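Local coordinates for intimin adherence protein (PDB 3NCX) that probably mediates attachment of enterohaemorrhagic Escherichia coli to host cells by binding the translocated receptor Tir, at residues G45-A59 against N70-D83. The protein carries 1 engineered substitution. Sequence-based numbering, arbitrary orientation.
Sequences GDGTYSWYSENTSIA and NGKGSVVIKATSGD
Tyr52 and Lys78 form a hydrogen-bonded pair between the antiparallel strands 49-53 and 75-81, Lys78 N donating to Tyr52 O over 2.9 Å and Tyr52 N to Lys78 O. Just past the strand end, Glu54 N donates to Val76 O, nearly in line with the carbonyl. Thr80 O takes two donors from one residue, Ser50 N and Ser50 OG, the hydroxyl lying in the carbonyl plane on a lone pair. Beyond the strands, Ile58 O accepts Asn70 N and Gly71 N from the same face of its plane, while Asn70 ND2 reaches Thr56 O at 3.2 Å, almost within its own amide plane.

The pair belongs to an Ig-like domain, where strand 75-81 is the middle of a three-stranded sheet completed by strand 86-91. Among apolar contacts, the methyl of Ala79 sits over one face of the Trp51 indole, CB 3.7 Å from the six-ring centroid, and Ile77 CG2 meets the ring edge; Leu40 and Ala42 of strand 37-43 also touch Trp51. Val75 divides its branches: CG1 packs against Ile58 CG2 (3.7 Å) and CG2 against Asn55 CB (3.5 Å).

On the opposite face of the sheet from Trp51, the extended Lys78 chain brings NZ to 3.5 Å from Glu54 OE2 in a salt bridge.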
loop_
_atom_site.group_PDB
_atom_site.type_symbol
_atom_site.label_atom_id
_atom_site.label_comp_id
_atom_site.label_asym_id
_atom_site.label_seq_id
_atom_site.Cartn_x
_atom_site.Cartn_y
_atom_site.Cartn_z
ATOM N N GLY A 45 -13.549 -23.310 -11.256
ATOM C CA GLY A 45 -13.954 -22.861 -12.575
ATOM C C GLY A 45 -13.092 -23.478 -13.659
ATOM O O GLY A 45 -12.530 -24.555 -13.470
ATOM N N ASP A 46 -12.981 -22.794 -14.793
ATOM C CA ASP A 46 -12.189 -23.302 -15.908
ATOM C C ASP A 46 -10.806 -22.661 -15.977
ATOM O O ASP A 46 -10.184 -22.617 -17.039
ATOM C CB ASP A 46 -12.928 -23.121 -17.236
ATOM C CG ASP A 46 -13.363 -21.691 -17.472
ATOM O OD1 ASP A 46 -12.713 -20.769 -16.938
ATOM O OD2 ASP A 46 -14.359 -21.491 -18.195
ATOM N N GLY A 47 -10.335 -22.156 -14.842
ATOM C CA GLY A 47 -8.978 -21.652 -14.734
ATOM C C GLY A 47 -8.734 -20.278 -15.330
ATOM O O GLY A 47 -7.724 -19.644 -15.033
ATOM N N THR A 48 -9.649 -19.817 -16.177
ATOM C CA THR A 48 -9.505 -18.502 -16.791
ATOM C C THR A 48 -10.401 -17.483 -16.094
ATOM O O THR A 48 -11.614 -17.668 -16.009
ATOM C CB THR A 48 -9.835 -18.533 -18.296
ATOM O OG1 THR A 48 -11.216 -18.865 -18.482
ATOM C CG2 THR A 48 -8.968 -19.561 -19.006
ATOM N N TYR A 49 -9.798 -16.408 -15.601
ATOM C CA TYR A 49 -10.537 -15.434 -14.806
ATOM C C TYR A 49 -10.432 -14.014 -15.352
ATOM O O TYR A 49 -9.535 -13.698 -16.134
ATOM C CB TYR A 49 -10.057 -15.466 -13.354
ATOM C CG TYR A 49 -9.813 -16.862 -12.830
ATOM C CD1 TYR A 49 -10.872 -17.690 -12.480
ATOM C CD2 TYR A 49 -8.523 -17.353 -12.689
ATOM C CE1 TYR A 49 -10.652 -18.969 -12.003
ATOM C CE2 TYR A 49 -8.294 -18.629 -12.212
ATOM C CZ TYR A 49 -9.360 -19.433 -11.870
ATOM O OH TYR A 49 -9.132 -20.704 -11.394
ATOM N N SER A 50 -11.368 -13.168 -14.934
ATOM C CA SER A 50 -11.349 -11.750 -15.262
ATOM C C SER A 50 -11.766 -10.970 -14.023
ATOM O O SER A 50 -12.697 -11.365 -13.321
ATOM C CB SER A 50 -12.293 -11.450 -16.426
ATOM O OG SER A 50 -13.620 -11.834 -16.119
ATOM N N TRP A 51 -11.079 -9.866 -13.750
ATOM C CA TRP A 51 -11.282 -9.149 -12.496
ATOM C C TRP A 51 -11.951 -7.792 -12.686
ATOM O O TRP A 51 -11.843 -7.173 -13.744
ATOM C CB TRP A 51 -9.953 -9.003 -11.753
ATOM C CG TRP A 51 -9.232 -10.306 -11.600
ATOM C CD1 TRP A 51 -8.469 -10.934 -12.543
ATOM C CD2 TRP A 51 -9.211 -11.149 -10.443
ATOM N NE1 TRP A 51 -7.973 -12.113 -12.043
ATOM C CE2 TRP A 51 -8.413 -12.268 -10.754
ATOM C CE3 TRP A 51 -9.786 -11.064 -9.171
ATOM C CZ2 TRP A 51 -8.176 -13.294 -9.843
ATOM C CZ3 TRP A 51 -9.551 -12.085 -8.267
ATOM C CH2 TRP A 51 -8.753 -13.184 -8.607
ATOM N N TYR A 52 -12.644 -7.338 -11.645
ATOM C CA TYR A 52 -13.410 -6.101 -11.711
ATOM C C TYR A 52 -13.438 -5.396 -10.359
ATOM O O TYR A 52 -13.567 -6.039 -9.317
ATOM C CB TYR A 52 -14.837 -6.396 -12.178
ATOM C CG TYR A 52 -15.793 -5.232 -12.039
ATOM C CD1 TYR A 52 -15.939 -4.301 -13.058
ATOM C CD2 TYR A 52 -16.560 -5.071 -10.890
ATOM C CE1 TYR A 52 -16.816 -3.239 -12.936
ATOM C CE2 TYR A 52 -17.438 -4.012 -10.758
ATOM C CZ TYR A 52 -17.563 -3.099 -11.785
ATOM O OH TYR A 52 -18.437 -2.045 -11.659
ATOM N N SER A 53 -13.321 -4.073 -10.383
ATOM C CA SER A 53 -13.384 -3.279 -9.162
ATOM C C SER A 53 -14.667 -2.462 -9.123
ATOM O O SER A 53 -15.012 -1.789 -10.091
ATOM C CB SER A 53 -12.171 -2.352 -9.060
ATOM O OG SER A 53 -12.275 -1.506 -7.928
ATOM N N GLU A 54 -15.373 -2.522 -7.999
ATOM C CA GLU A 54 -16.625 -1.789 -7.861
ATOM C C GLU A 54 -16.382 -0.336 -7.476
ATOM O O GLU A 54 -17.325 0.437 -7.310
ATOM C CB GLU A 54 -17.541 -2.465 -6.841
ATOM C CG GLU A 54 -17.921 -3.888 -7.212
ATOM C CD GLU A 54 -19.232 -4.320 -6.589
ATOM O OE1 GLU A 54 -20.091 -3.444 -6.350
ATOM O OE2 GLU A 54 -19.403 -5.531 -6.336
ATOM N N ASN A 55 -15.110 0.029 -7.337
ATOM C CA ASN A 55 -14.740 1.398 -7.009
ATOM C C ASN A 55 -13.244 1.635 -7.191
ATOM O O ASN A 55 -12.439 1.290 -6.324
ATOM C CB ASN A 55 -15.162 1.744 -5.578
ATOM C CG ASN A 55 -15.209 3.240 -5.330
ATOM O OD1 ASN A 55 -14.541 4.015 -6.014
ATOM N ND2 ASN A 55 -16.004 3.653 -4.350
ATOM N N THR A 56 -12.882 2.226 -8.327
ATOM C CA THR A 56 -11.484 2.487 -8.652
ATOM C C THR A 56 -10.868 3.519 -7.711
ATOM O O THR A 56 -9.664 3.496 -7.452
ATOM C CB THR A 56 -11.330 2.974 -10.106
ATOM O OG1 THR A 56 -11.886 2.002 -11.000
ATOM C CG2 THR A 56 -9.861 3.188 -10.446
ATOM N N SER A 57 -11.700 4.422 -7.204
ATOM C CA SER A 57 -11.242 5.448 -6.275
ATOM C C SER A 57 -10.519 4.822 -5.091
ATOM O O SER A 57 -9.597 5.414 -4.529
ATOM C CB SER A 57 -12.420 6.290 -5.780
ATOM O OG SER A 57 -12.032 7.131 -4.706
ATOM N N ILE A 58 -10.943 3.621 -4.714
ATOM C CA ILE A 58 -10.350 2.929 -3.577
ATOM C C ILE A 58 -9.268 1.944 -4.008
ATOM O O ILE A 58 -8.200 1.884 -3.399
ATOM C CB ILE A 58 -11.419 2.208 -2.735
ATOM C CG1 ILE A 58 -12.362 3.235 -2.104
ATOM C CG2 ILE A 58 -10.768 1.351 -1.658
ATOM C CD1 ILE A 58 -13.404 2.633 -1.193
ATOM N N ALA A 59 -9.539 1.182 -5.063
ATOM C CA ALA A 59 -8.578 0.196 -5.542
ATOM C C ALA A 59 -8.812 -0.199 -6.998
ATOM O O ALA A 59 -9.929 -0.112 -7.505
ATOM C CB ALA A 59 -8.596 -1.038 -4.647
ATOM N N ASN A 70 -5.521 2.533 -4.138
ATOM C CA ASN A 70 -5.511 3.906 -4.625
ATOM C C ASN A 70 -6.057 4.906 -3.611
ATOM O O ASN A 70 -5.679 6.077 -3.621
ATOM C CB ASN A 70 -6.294 4.011 -5.936
ATOM C CG ASN A 70 -5.709 3.148 -7.039
ATOM O OD1 ASN A 70 -4.490 3.011 -7.161
ATOM N ND2 ASN A 70 -6.579 2.558 -7.852
ATOM N N GLY A 71 -6.945 4.442 -2.739
ATOM C CA GLY A 71 -7.580 5.327 -1.781
ATOM C C GLY A 71 -8.073 4.637 -0.525
ATOM O O GLY A 71 -8.417 3.455 -0.543
ATOM N N LYS A 72 -8.107 5.389 0.569
ATOM C CA LYS A 72 -8.573 4.880 1.850
ATOM C C LYS A 72 -10.068 4.580 1.792
ATOM O O LYS A 72 -10.880 5.475 1.558
ATOM C CB LYS A 72 -8.287 5.904 2.949
ATOM C CG LYS A 72 -8.499 5.401 4.370
ATOM C CD LYS A 72 -8.411 6.554 5.362
ATOM C CE LYS A 72 -8.190 6.064 6.783
ATOM N NZ LYS A 72 -9.291 5.187 7.255
ATOM N N GLY A 73 -10.427 3.317 2.003
ATOM C CA GLY A 73 -11.822 2.915 2.002
ATOM C C GLY A 73 -12.025 1.435 1.736
ATOM O O GLY A 73 -11.068 0.704 1.477
ATOM N N SER A 74 -13.278 0.995 1.803
ATOM C CA SER A 74 -13.620 -0.402 1.556
ATOM C C SER A 74 -14.203 -0.573 0.158
ATOM O O SER A 74 -15.032 0.226 -0.279
ATOM C CB SER A 74 -14.624 -0.901 2.597
ATOM O OG SER A 74 -14.178 -0.633 3.914
ATOM N N VAL A 75 -13.775 -1.621 -0.538
ATOM C CA VAL A 75 -14.244 -1.872 -1.895
ATOM C C VAL A 75 -14.364 -3.367 -2.177
ATOM O O VAL A 75 -13.674 -4.182 -1.565
ATOM C CB VAL A 75 -13.306 -1.232 -2.938
ATOM C CG1 VAL A 75 -11.949 -1.920 -2.919
ATOM C CG2 VAL A 75 -13.923 -1.298 -4.328
ATOM N N VAL A 76 -15.246 -3.719 -3.108
ATOM C CA VAL A 76 -15.444 -5.112 -3.487
ATOM C C VAL A 76 -14.755 -5.435 -4.807
ATOM O O VAL A 76 -14.871 -4.687 -5.780
ATOM C CB VAL A 76 -16.940 -5.463 -3.603
ATOM C CG1 VAL A 76 -17.124 -6.792 -4.324
ATOM C CG2 VAL A 76 -17.585 -5.497 -2.226
ATOM N N ILE A 77 -14.036 -6.552 -4.829
ATOM C CA ILE A 77 -13.384 -7.030 -6.041
ATOM C C ILE A 77 -14.022 -8.337 -6.491
ATOM O O ILE A 77 -14.201 -9.255 -5.693
ATOM C CB ILE A 77 -11.882 -7.255 -5.817
ATOM C CG1 ILE A 77 -11.219 -5.952 -5.366
ATOM C CG2 ILE A 77 -11.226 -7.797 -7.083
ATOM C CD1 ILE A 77 -9.751 -6.094 -5.043
ATOM N N LYS A 78 -14.370 -8.414 -7.771
ATOM C CA LYS A 78 -15.031 -9.600 -8.305
ATOM C C LYS A 78 -14.176 -10.344 -9.325
ATOM O O LYS A 78 -13.560 -9.738 -10.202
ATOM C CB LYS A 78 -16.383 -9.231 -8.923
ATOM C CG LYS A 78 -17.449 -8.849 -7.907
ATOM C CD LYS A 78 -18.787 -8.589 -8.582
ATOM C CE LYS A 78 -19.866 -8.279 -7.560
ATOM N NZ LYS A 78 -21.150 -7.885 -8.199
ATOM N N ALA A 79 -14.145 -11.666 -9.197
ATOM C CA ALA A 79 -13.453 -12.516 -10.155
ATOM C C ALA A 79 -14.467 -13.359 -10.919
ATOM O O ALA A 79 -15.319 -14.015 -10.319
ATOM C CB ALA A 79 -12.447 -13.407 -9.447
ATOM N N THR A 80 -14.377 -13.335 -12.245
ATOM C CA THR A 80 -15.299 -14.087 -13.086
ATOM C C THR A 80 -14.567 -15.133 -13.917
ATOM O O THR A 80 -13.774 -14.801 -14.798
ATOM C CB THR A 80 -16.100 -13.163 -14.022
ATOM O OG1 THR A 80 -16.998 -12.360 -13.247
ATOM C CG2 THR A 80 -16.901 -13.979 -15.021
ATOM N N SER A 81 -14.839 -16.401 -13.626
ATOM C CA SER A 81 -14.247 -17.504 -14.370
ATOM C C SER A 81 -14.876 -17.609 -15.753
ATOM O O SER A 81 -15.920 -17.010 -16.017
ATOM C CB SER A 81 -14.425 -18.817 -13.608
ATOM O OG SER A 81 -15.789 -19.040 -13.293
ATOM N N GLY A 82 -14.236 -18.372 -16.633
ATOM C CA GLY A 82 -14.707 -18.516 -17.997
ATOM C C GLY A 82 -16.051 -19.212 -18.085
ATOM O O GLY A 82 -16.799 -19.017 -19.043
ATOM N N ASP A 83 -16.358 -20.025 -17.081
ATOM C CA ASP A 83 -17.597 -20.794 -17.074
ATOM C C ASP A 83 -18.741 -20.039 -16.403
ATOM O O ASP A 83 -19.657 -20.648 -15.851
ATOM C CB ASP A 83 -17.378 -22.146 -16.395
ATOM C CG ASP A 83 -16.732 -22.012 -15.035
ATOM O OD1 ASP A 83 -17.466 -22.034 -14.025
ATOM O OD2 ASP A 83 -15.493 -21.876 -14.978
#